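Local structure of methylmalonyl-CoA carboxyltransferase 5S subunit (1RQB) at residues G176-A181 and K214-Q219; L201-A206 and E235-K240; D208-I213 and I242-D247. The protein catalyses the transfer of a carboxyl group from biotin on the 1.3S subunit to pyruvate, forming oxaloacetate in a cobalt-dependent TIM-barrel active site. All blocks are in the same frame, centred on the assembly; numbering follows the deposited sequence.

How the contacts relate
The chain first runs through 176-181 on helix 174-186. It then passes strand 191-193 and enters helix 203-217, with 201-206 at its start, then 208-213, and 214-219 at its end and just beyond. After strand 223-225 comes helix 234-243, with 235-240 and then 242-247 at its end and the turn beyond. Contact 1 closes back from the end of helix 203-217 to the helix before it. Contacts 2 and 3 close from the next helix back to the start and middle of helix 203-217. All three cross along the chain, and none nests. Contacts 1 and 3 touch through the salt bridge between Lys214 and Asp247. Together they tie three successive outer helices of the TIM barrel side by side.

Contact 1: residues G176-A181 and K214-Q219; sequences GYVKLA and KDTYGQ
Val178 and Tyr217 are brought together by their first torsions. In Val178, CG1 stands anti to the backbone N (chi1 171°) and beside the carbonyl carbon, which carries this methyl to the last turn of the other helix. In Tyr217, CG is anti to the carbonyl carbon (chi1 -60°), and the ring extends across to helix 174-186. There Tyr217 OH donates a hydrogen bond of 2.9 Å to Val178 O. The carbonyl oxygen lies at the edge of the ring, near its plane. The hydroxyl, in contrast, sits above the carbonyl plane, 39° out of it.

Two apolar contacts accompany this bond. Val178 CG1 touches Tyr217 CE1 at 3.8 Å, and Ala181 CB approaches the same CE1 at 4.1 Å. Separately, Val178 CG1 meets Thr216 OG1 at 3.7 Å, the two side chains reaching tip to tip. Thr216 OG1 bonds to Ala212 O of its own helix. Its methyl CG2 covers one face of the Tyr217 ring from 3.6 Å above the plane. The hydrogen bond and this methyl together probably hold the ring in place.

Past Tyr217 the helix stops, and Gly218 takes positive phi. The contact lies at the barrel surface, away from the metal site. It joins two neighbouring outer helices, 174-186 and 203-217. Along the same pair of helices, Val178 also packs on Ala212, Ala181 on Ile213, and Tyr177 on Ile209.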
loop_
_atom_site.group_PDB
_atom_site.type_symbol
_atom_site.label_atom_id
_atom_site.label_comp_id
_atom_site.label_asym_id
_atom_site.label_seq_id
_atom_site.Cartn_x
_atom_site.Cartn_y
_atom_site.Cartn_z
ATOM N N GLY A 176 14.786 -17.939 -19.592
ATOM C CA GLY A 176 13.682 -17.879 -20.530
ATOM C C GLY A 176 13.310 -16.440 -20.854
ATOM O O GLY A 176 12.991 -16.123 -21.998
ATOM N N TYR A 177 13.344 -15.564 -19.853
ATOM C CA TYR A 177 12.998 -14.151 -20.071
ATOM C C TYR A 177 14.095 -13.457 -20.882
ATOM O O TYR A 177 13.805 -12.637 -21.751
ATOM C CB TYR A 177 12.777 -13.444 -18.725
ATOM C CG TYR A 177 11.513 -13.918 -18.027
ATOM C CD1 TYR A 177 11.548 -14.401 -16.717
ATOM C CD2 TYR A 177 10.283 -13.890 -18.685
ATOM C CE1 TYR A 177 10.377 -14.847 -16.075
ATOM C CE2 TYR A 177 9.114 -14.330 -18.060
ATOM C CZ TYR A 177 9.171 -14.803 -16.759
ATOM O OH TYR A 177 8.015 -15.206 -16.149
ATOM N N VAL A 178 15.353 -13.793 -20.609
ATOM C CA VAL A 178 16.481 -13.201 -21.343
ATOM C C VAL A 178 16.366 -13.573 -22.823
ATOM O O VAL A 178 16.664 -12.768 -23.706
ATOM C CB VAL A 178 17.839 -13.709 -20.777
ATOM C CG1 VAL A 178 18.989 -13.282 -21.676
ATOM C CG2 VAL A 178 18.055 -13.151 -19.381
ATOM N N LYS A 179 15.927 -14.802 -23.088
ATOM C CA LYS A 179 15.748 -15.282 -24.467
ATOM C C LYS A 179 14.647 -14.470 -25.152
ATOM O O LYS A 179 14.798 -14.042 -26.295
ATOM C CB LYS A 179 15.365 -16.770 -24.471
ATOM C CG LYS A 179 14.930 -17.306 -25.843
ATOM C CD LYS A 179 14.455 -18.753 -25.744
ATOM C CE LYS A 179 13.839 -19.236 -27.048
ATOM N NZ LYS A 179 14.747 -19.090 -28.217
ATOM N N LEU A 180 13.533 -14.275 -24.450
ATOM C CA LEU A 180 12.397 -13.520 -25.001
ATOM C C LEU A 180 12.822 -12.081 -25.300
ATOM O O LEU A 180 12.476 -11.527 -26.341
ATOM C CB LEU A 180 11.219 -13.512 -24.017
ATOM C CG LEU A 180 9.968 -14.286 -24.423
ATOM C CD1 LEU A 180 8.878 -14.042 -23.382
ATOM C CD2 LEU A 180 9.495 -13.824 -25.806
ATOM N N ALA A 181 13.558 -11.470 -24.377
ATOM C CA ALA A 181 14.027 -10.093 -24.596
ATOM C C ALA A 181 14.819 -10.028 -25.904
ATOM O O ALA A 181 14.687 -9.082 -26.678
ATOM C CB ALA A 181 14.905 -9.645 -23.431
ATOM N N LYS A 214 20.319 -6.784 -18.990
ATOM C CA LYS A 214 21.321 -5.722 -19.167
ATOM C C LYS A 214 22.699 -6.327 -19.446
ATOM O O LYS A 214 23.428 -5.833 -20.305
ATOM C CB LYS A 214 21.414 -4.845 -17.909
ATOM C CG LYS A 214 20.213 -3.904 -17.631
ATOM C CD LYS A 214 20.213 -2.736 -18.585
ATOM C CE LYS A 214 19.066 -1.778 -18.296
ATOM N NZ LYS A 214 19.282 -0.455 -18.938
ATOM N N ASP A 215 23.068 -7.376 -18.705
ATOM C CA ASP A 215 24.385 -8.011 -18.872
ATOM C C ASP A 215 24.488 -8.699 -20.235
ATOM O O ASP A 215 25.557 -8.730 -20.843
ATOM C CB ASP A 215 24.645 -9.083 -17.804
ATOM C CG ASP A 215 24.959 -8.504 -16.425
ATOM O OD1 ASP A 215 25.451 -7.359 -16.343
ATOM O OD2 ASP A 215 24.733 -9.216 -15.418
ATOM N N THR A 216 23.378 -9.250 -20.711
ATOM C CA THR A 216 23.371 -9.998 -21.976
ATOM C C THR A 216 23.269 -9.085 -23.199
ATOM O O THR A 216 23.948 -9.314 -24.199
ATOM C CB THR A 216 22.199 -10.990 -22.021
ATOM O OG1 THR A 216 22.326 -11.913 -20.938
ATOM C CG2 THR A 216 22.187 -11.755 -23.335
ATOM N N TYR A 217 22.452 -8.040 -23.135
ATOM C CA TYR A 217 22.270 -7.210 -24.334
ATOM C C TYR A 217 22.906 -5.824 -24.208
ATOM O O TYR A 217 22.910 -5.065 -25.175
ATOM C CB TYR A 217 20.781 -7.116 -24.652
ATOM C CG TYR A 217 20.203 -8.477 -24.918
ATOM C CD1 TYR A 217 19.387 -9.108 -23.985
ATOM C CD2 TYR A 217 20.521 -9.170 -26.099
ATOM C CE1 TYR A 217 18.899 -10.394 -24.216
ATOM C CE2 TYR A 217 20.039 -10.461 -26.335
ATOM C CZ TYR A 217 19.233 -11.061 -25.391
ATOM O OH TYR A 217 18.770 -12.335 -25.601
ATOM N N GLY A 218 23.451 -5.494 -23.042
ATOM C CA GLY A 218 24.094 -4.196 -22.885
ATOM C C GLY A 218 23.333 -3.162 -22.072
ATOM O O GLY A 218 22.104 -3.148 -22.051
ATOM N N GLN A 219 24.072 -2.272 -21.422
ATOM C CA GLN A 219 23.460 -1.233 -20.580
ATOM C C GLN A 219 22.588 -0.298 -21.421
ATOM O O GLN A 219 21.723 0.389 -20.881
ATOM C CB GLN A 219 24.547 -0.429 -19.858
ATOM C CG GLN A 219 25.449 -1.303 -19.002
ATOM C CD GLN A 219 24.670 -2.117 -17.977
ATOM O OE1 GLN A 219 24.933 -3.304 -17.778
ATOM N NE2 GLN A 219 23.712 -1.472 -17.312
#

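Contact 2: residues L201-A206 and E235-K240; sequences LKPQPA and EVSLMK
Ser237 and Pro203 bury the most surface here, and Lys240 comes next. The backbones come very close: the CA atoms of Pro203 and Ser237 are 3.9 Å apart. Ser237 OG is anti to its carbonyl carbon (chi1 -61°). That turn points the hydroxyl at the loop before helix 203-217, where it donates to Leu201 O at 2.7 Å. The C=O...OG angle is 130°, and the donor is tilted 34° from the carbonyl plane. The same hydroxyl has a weak second partner in Val233 O, just before its helix. It also lies 3.1 Å from Pro203 N, but the proline nitrogen has no hydrogen to give, so this is packing.

Pro203 opens its helix, with Lys202 at the N-cap position. Its ring runs across Val236, with CG 3.6 Å from Val236 CG1. Further along helix 203-217, Ala206 CB rests 3.7 Å from Ser237 O.

These helices, 203-217 and 234-243, are neighbours on the outside of the TIM barrel, with strand 223-225 between them in sequence. The loop that holds Leu201 is at the active-site end. The side chain of Leu201 packs on Leu225 and is about 9 Å from those of the cobalt ligands His226 and His228.

Lys240 adds the third piece. Its CB sits 3.4 Å from Pro203 O, and its CG 3.7 Å from Pro203 CB. The chain bends at chi2, and its end leads away from helix 203-217. Lys240 NZ makes salt bridges to Glu243 of its own chain and to Glu243 of the second subunit. Lys202 NZ likewise pairs with Glu273 and Glu270 of the second subunit.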
loop_
_atom_site.group_PDB
_atom_site.type_symbol
_atom_site.label_atom_id
_atom_site.label_comp_id
_atom_site.label_asym_id
_atom_site.label_seq_id
_atom_site.Cartn_x
_atom_site.Cartn_y
_atom_site.Cartn_z
ATOM N N LEU A 201 5.913 -10.341 -9.355
ATOM C CA LEU A 201 7.367 -10.114 -9.385
ATOM C C LEU A 201 7.902 -9.718 -8.007
ATOM O O LEU A 201 7.638 -8.625 -7.509
ATOM C CB LEU A 201 7.712 -9.026 -10.412
ATOM C CG LEU A 201 9.212 -8.787 -10.621
ATOM C CD1 LEU A 201 9.857 -10.005 -11.300
ATOM C CD2 LEU A 201 9.397 -7.549 -11.506
ATOM N N LYS A 202 8.666 -10.623 -7.405
ATOM C CA LYS A 202 9.271 -10.356 -6.092
ATOM C C LYS A 202 10.597 -9.624 -6.303
ATOM O O LYS A 202 11.123 -9.583 -7.414
ATOM C CB LYS A 202 9.471 -11.658 -5.305
ATOM C CG LYS A 202 8.146 -12.306 -4.859
ATOM C CD LYS A 202 8.406 -13.546 -4.023
ATOM C CE LYS A 202 7.115 -14.129 -3.455
ATOM N NZ LYS A 202 7.420 -15.138 -2.397
ATOM N N PRO A 203 11.147 -9.036 -5.232
ATOM C CA PRO A 203 12.406 -8.291 -5.291
ATOM C C PRO A 203 13.632 -8.979 -5.896
ATOM O O PRO A 203 14.292 -8.406 -6.761
ATOM C CB PRO A 203 12.646 -7.902 -3.835
ATOM C CG PRO A 203 11.259 -7.729 -3.313
ATOM C CD PRO A 203 10.553 -8.945 -3.888
ATOM N N GLN A 204 13.946 -10.199 -5.471
ATOM C CA GLN A 204 15.165 -10.836 -5.995
ATOM C C GLN A 204 15.008 -11.157 -7.484
ATOM O O GLN A 204 15.931 -10.950 -8.269
ATOM C CB GLN A 204 15.522 -12.101 -5.210
ATOM C CG GLN A 204 16.934 -12.579 -5.539
ATOM C CD GLN A 204 17.975 -11.550 -5.133
ATOM O OE1 GLN A 204 18.037 -11.151 -3.971
ATOM N NE2 GLN A 204 18.792 -11.107 -6.091
ATOM N N PRO A 205 13.849 -11.703 -7.886
ATOM C CA PRO A 205 13.645 -12.011 -9.311
ATOM C C PRO A 205 13.716 -10.730 -10.148
ATOM O O PRO A 205 14.255 -10.721 -11.253
ATOM C CB PRO A 205 12.251 -12.640 -9.330
ATOM C CG PRO A 205 12.182 -13.346 -8.010
ATOM C CD PRO A 205 12.833 -12.367 -7.048
ATOM N N ALA A 206 13.178 -9.630 -9.618
ATOM C CA ALA A 206 13.218 -8.355 -10.350
ATOM C C ALA A 206 14.676 -7.983 -10.632
ATOM O O ALA A 206 15.057 -7.675 -11.761
ATOM C CB ALA A 206 12.539 -7.233 -9.515
ATOM N N GLU A 235 6.613 -2.639 -4.539
ATOM C CA GLU A 235 7.367 -1.378 -4.476
ATOM C C GLU A 235 8.813 -1.714 -4.110
ATOM O O GLU A 235 9.760 -1.043 -4.520
ATOM C CB GLU A 235 6.772 -0.393 -3.470
ATOM C CG GLU A 235 7.475 0.963 -3.538
ATOM C CD GLU A 235 6.725 2.052 -2.802
ATOM O OE1 GLU A 235 5.600 2.388 -3.218
ATOM O OE2 GLU A 235 7.257 2.572 -1.806
ATOM N N VAL A 236 8.995 -2.781 -3.344
ATOM C CA VAL A 236 10.367 -3.189 -3.009
ATOM C C VAL A 236 11.015 -3.746 -4.279
ATOM O O VAL A 236 12.214 -3.584 -4.497
ATOM C CB VAL A 236 10.370 -4.248 -1.911
ATOM C CG1 VAL A 236 11.817 -4.624 -1.558
ATOM C CG2 VAL A 236 9.659 -3.690 -0.675
ATOM N N SER A 237 10.211 -4.387 -5.129
ATOM C CA SER A 237 10.713 -4.922 -6.404
ATOM C C SER A 237 11.173 -3.762 -7.289
ATOM O O SER A 237 12.184 -3.870 -7.981
ATOM C CB SER A 237 9.626 -5.743 -7.116
ATOM O OG SER A 237 9.242 -6.851 -6.304
ATOM N N LEU A 238 10.430 -2.655 -7.287
ATOM C CA LEU A 238 10.834 -1.478 -8.072
ATOM C C LEU A 238 12.202 -0.987 -7.591
ATOM O O LEU A 238 13.068 -0.647 -8.396
ATOM C CB LEU A 238 9.821 -0.342 -7.916
ATOM C CG LEU A 238 8.746 -0.202 -8.995
ATOM C CD1 LEU A 238 7.991 -1.481 -9.157
ATOM C CD2 LEU A 238 7.810 0.944 -8.638
HETATM N N MSE A 239 12.401 -0.940 -6.278
HETATM C CA MSE A 239 13.690 -0.480 -5.736
HETATM C C MSE A 239 14.802 -1.422 -6.204
HETATM O O MSE A 239 15.867 -0.971 -6.622
HETATM C CB MSE A 239 13.665 -0.447 -4.204
HETATM C CG MSE A 239 14.985 0.008 -3.571
HETATM SE SE MSE A 239 15.375 1.921 -3.885
HETATM C CE MSE A 239 16.700 1.753 -5.245
ATOM N N LYS A 240 14.570 -2.732 -6.125
ATOM C CA LYS A 240 15.570 -3.713 -6.577
ATOM C C LYS A 240 15.786 -3.608 -8.088
ATOM O O LYS A 240 16.898 -3.811 -8.576
ATOM C CB LYS A 240 15.136 -5.147 -6.204
ATOM C CG LYS A 240 15.309 -5.432 -4.725
ATOM C CD LYS A 240 16.775 -5.299 -4.386
ATOM C CE LYS A 240 17.053 -5.476 -2.913
ATOM N NZ LYS A 240 18.474 -5.120 -2.636
#

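Contact 3: residues D208-I213 and I242-D247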
loop_
_atom_site.group_PDB
_atom_site.type_symbol
_atom_site.label_atom_id
_atom_site.label_comp_id
_atom_site.label_asym_id
_atom_site.label_seq_id
_atom_site.Cartn_x
_atom_site.Cartn_y
_atom_site.Cartn_z
ATOM N N ASP A 208 17.421 -9.949 -10.503
ATOM C CA ASP A 208 18.074 -10.977 -11.329
ATOM C C ASP A 208 17.697 -10.884 -12.811
ATOM O O ASP A 208 18.557 -11.001 -13.683
ATOM C CB ASP A 208 17.732 -12.382 -10.822
ATOM C CG ASP A 208 18.317 -12.673 -9.449
ATOM O OD1 ASP A 208 19.106 -11.857 -8.940
ATOM O OD2 ASP A 208 17.988 -13.739 -8.880
ATOM N N ILE A 209 16.424 -10.681 -13.116
ATOM C CA ILE A 209 16.002 -10.618 -14.524
ATOM C C ILE A 209 16.509 -9.336 -15.188
ATOM O O ILE A 209 17.057 -9.377 -16.289
ATOM C CB ILE A 209 14.448 -10.717 -14.646
ATOM C CG1 ILE A 209 13.991 -12.127 -14.255
ATOM C CG2 ILE A 209 14.001 -10.430 -16.082
ATOM C CD1 ILE A 209 12.485 -12.240 -13.978
ATOM N N ILE A 210 16.323 -8.196 -14.535
ATOM C CA ILE A 210 16.770 -6.921 -15.118
ATOM C C ILE A 210 18.285 -6.951 -15.321
ATOM O O ILE A 210 18.799 -6.523 -16.354
ATOM C CB ILE A 210 16.429 -5.718 -14.205
ATOM C CG1 ILE A 210 14.911 -5.563 -14.068
ATOM C CG2 ILE A 210 17.036 -4.439 -14.778
ATOM C CD1 ILE A 210 14.217 -5.286 -15.354
ATOM N N LYS A 211 18.997 -7.474 -14.337
ATOM C CA LYS A 211 20.462 -7.553 -14.421
ATOM C C LYS A 211 20.877 -8.496 -15.555
ATOM O O LYS A 211 21.796 -8.194 -16.316
ATOM C CB LYS A 211 21.014 -8.051 -13.080
ATOM C CG LYS A 211 22.527 -7.957 -12.942
ATOM C CD LYS A 211 22.962 -6.493 -13.054
ATOM C CE LYS A 211 24.459 -6.326 -12.817
ATOM N NZ LYS A 211 24.812 -6.641 -11.405
ATOM N N ALA A 212 20.204 -9.635 -15.692
ATOM C CA ALA A 212 20.579 -10.605 -16.732
ATOM C C ALA A 212 20.335 -10.036 -18.131
ATOM O O ALA A 212 21.113 -10.285 -19.051
ATOM C CB ALA A 212 19.816 -11.921 -16.545
ATOM N N ILE A 213 19.255 -9.283 -18.305
ATOM C CA ILE A 213 18.961 -8.698 -19.621
ATOM C C ILE A 213 20.018 -7.646 -19.960
ATOM O O ILE A 213 20.560 -7.631 -21.066
ATOM C CB ILE A 213 17.543 -8.063 -19.648
ATOM C CG1 ILE A 213 16.488 -9.175 -19.545
ATOM C CG2 ILE A 213 17.331 -7.292 -20.962
ATOM C CD1 ILE A 213 15.019 -8.680 -19.492
ATOM N N ILE A 242 15.585 -0.896 -9.808
ATOM C CA ILE A 242 16.392 0.317 -10.002
ATOM C C ILE A 242 17.851 -0.005 -9.670
ATOM O O ILE A 242 18.768 0.433 -10.362
ATOM C CB ILE A 242 15.850 1.472 -9.124
ATOM C CG1 ILE A 242 14.515 1.955 -9.713
ATOM C CG2 ILE A 242 16.881 2.627 -9.041
ATOM C CD1 ILE A 242 13.725 2.877 -8.795
ATOM N N GLU A 243 18.082 -0.795 -8.629
ATOM C CA GLU A 243 19.466 -1.171 -8.304
ATOM C C GLU A 243 20.054 -2.012 -9.439
ATOM O O GLU A 243 21.255 -1.961 -9.698
ATOM C CB GLU A 243 19.528 -1.940 -6.968
ATOM C CG GLU A 243 19.116 -1.076 -5.760
ATOM C CD GLU A 243 19.083 -1.836 -4.424
ATOM O OE1 GLU A 243 18.845 -3.066 -4.429
ATOM O OE2 GLU A 243 19.280 -1.188 -3.363
ATOM N N ALA A 244 19.210 -2.768 -10.140
ATOM C CA ALA A 244 19.697 -3.623 -11.232
ATOM C C ALA A 244 19.872 -2.824 -12.525
ATOM O O ALA A 244 20.394 -3.346 -13.509
ATOM C CB ALA A 244 18.749 -4.791 -11.456
ATOM N N GLY A 245 19.420 -1.573 -12.539
ATOM C CA GLY A 245 19.586 -0.747 -13.729
ATOM C C GLY A 245 18.373 -0.438 -14.601
ATOM O O GLY A 245 18.532 0.025 -15.731
ATOM N N VAL A 246 17.166 -0.674 -14.098
ATOM C CA VAL A 246 15.969 -0.400 -14.908
ATOM C C VAL A 246 15.923 1.086 -15.270
ATOM O O VAL A 246 16.254 1.958 -14.466
ATOM C CB VAL A 246 14.677 -0.856 -14.178
ATOM C CG1 VAL A 246 14.243 0.174 -13.114
ATOM C CG2 VAL A 246 13.577 -1.087 -15.211
ATOM N N ASP A 247 15.476 1.368 -16.489
ATOM C CA ASP A 247 15.464 2.742 -17.014
ATOM C C ASP A 247 14.219 3.533 -16.611
ATOM O O ASP A 247 14.324 4.723 -16.319
ATOM C CB ASP A 247 15.564 2.692 -18.538
ATOM C CG ASP A 247 16.816 1.970 -19.000
ATOM O OD1 ASP A 247 17.853 2.643 -19.156
ATOM O OD2 ASP A 247 16.776 0.729 -19.168
HETATM O O HOH W 1 23.487 -3.739 -10.686
#
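Ile210 CG2 lies over the faces of two flat peptide groups, Ala244-Gly245 and Gly245-Val246. No aromatic ring takes part. In the first group the methyl is 3.8 Å from Ala244 O. In the second it is 3.8 Å from Val246 N. The peptides belong to the turn that ends helix 234-243, a Schellman motif. Gly245 has positive phi (107°), and its N bonds back to Ile242 O at 3.0 Å. The turn leads into strand 248-251 of the TIM barrel, so the contact sets the middle of one outer helix against the exit of the next.

Ile210 presents its branches separately. Its CG2 is anti to the backbone N (chi1 -64° for CG1), which aims this methyl at the turn. The other branch ends in CD1, 4.2 Å from Val246 CG2. Both of these side chains also pack on Ile223, so they fill the layer between the helices and the barrel wall. Val246 touches Leu225 as well.

Ala244 sits at the middle of the contact. Its CB points to helix 203-217 and meets Ile210 CB at 3.7 Å. The same CB also lies against the backbone of Lys211. The small side chain lets the backbones come near: the CA atoms of Lys211 and Ala244 are 5.1 Å apart.

No direct hydrogen bond crosses between the segments. Lys211 bends at chi2 and chi4, and its NZ forms a salt bridge with Glu18. A water bridges the two segments. It accepts a weak bond from Lys211 NZ at 3.3 Å and donates one to Glu243 O at 3.0 Å.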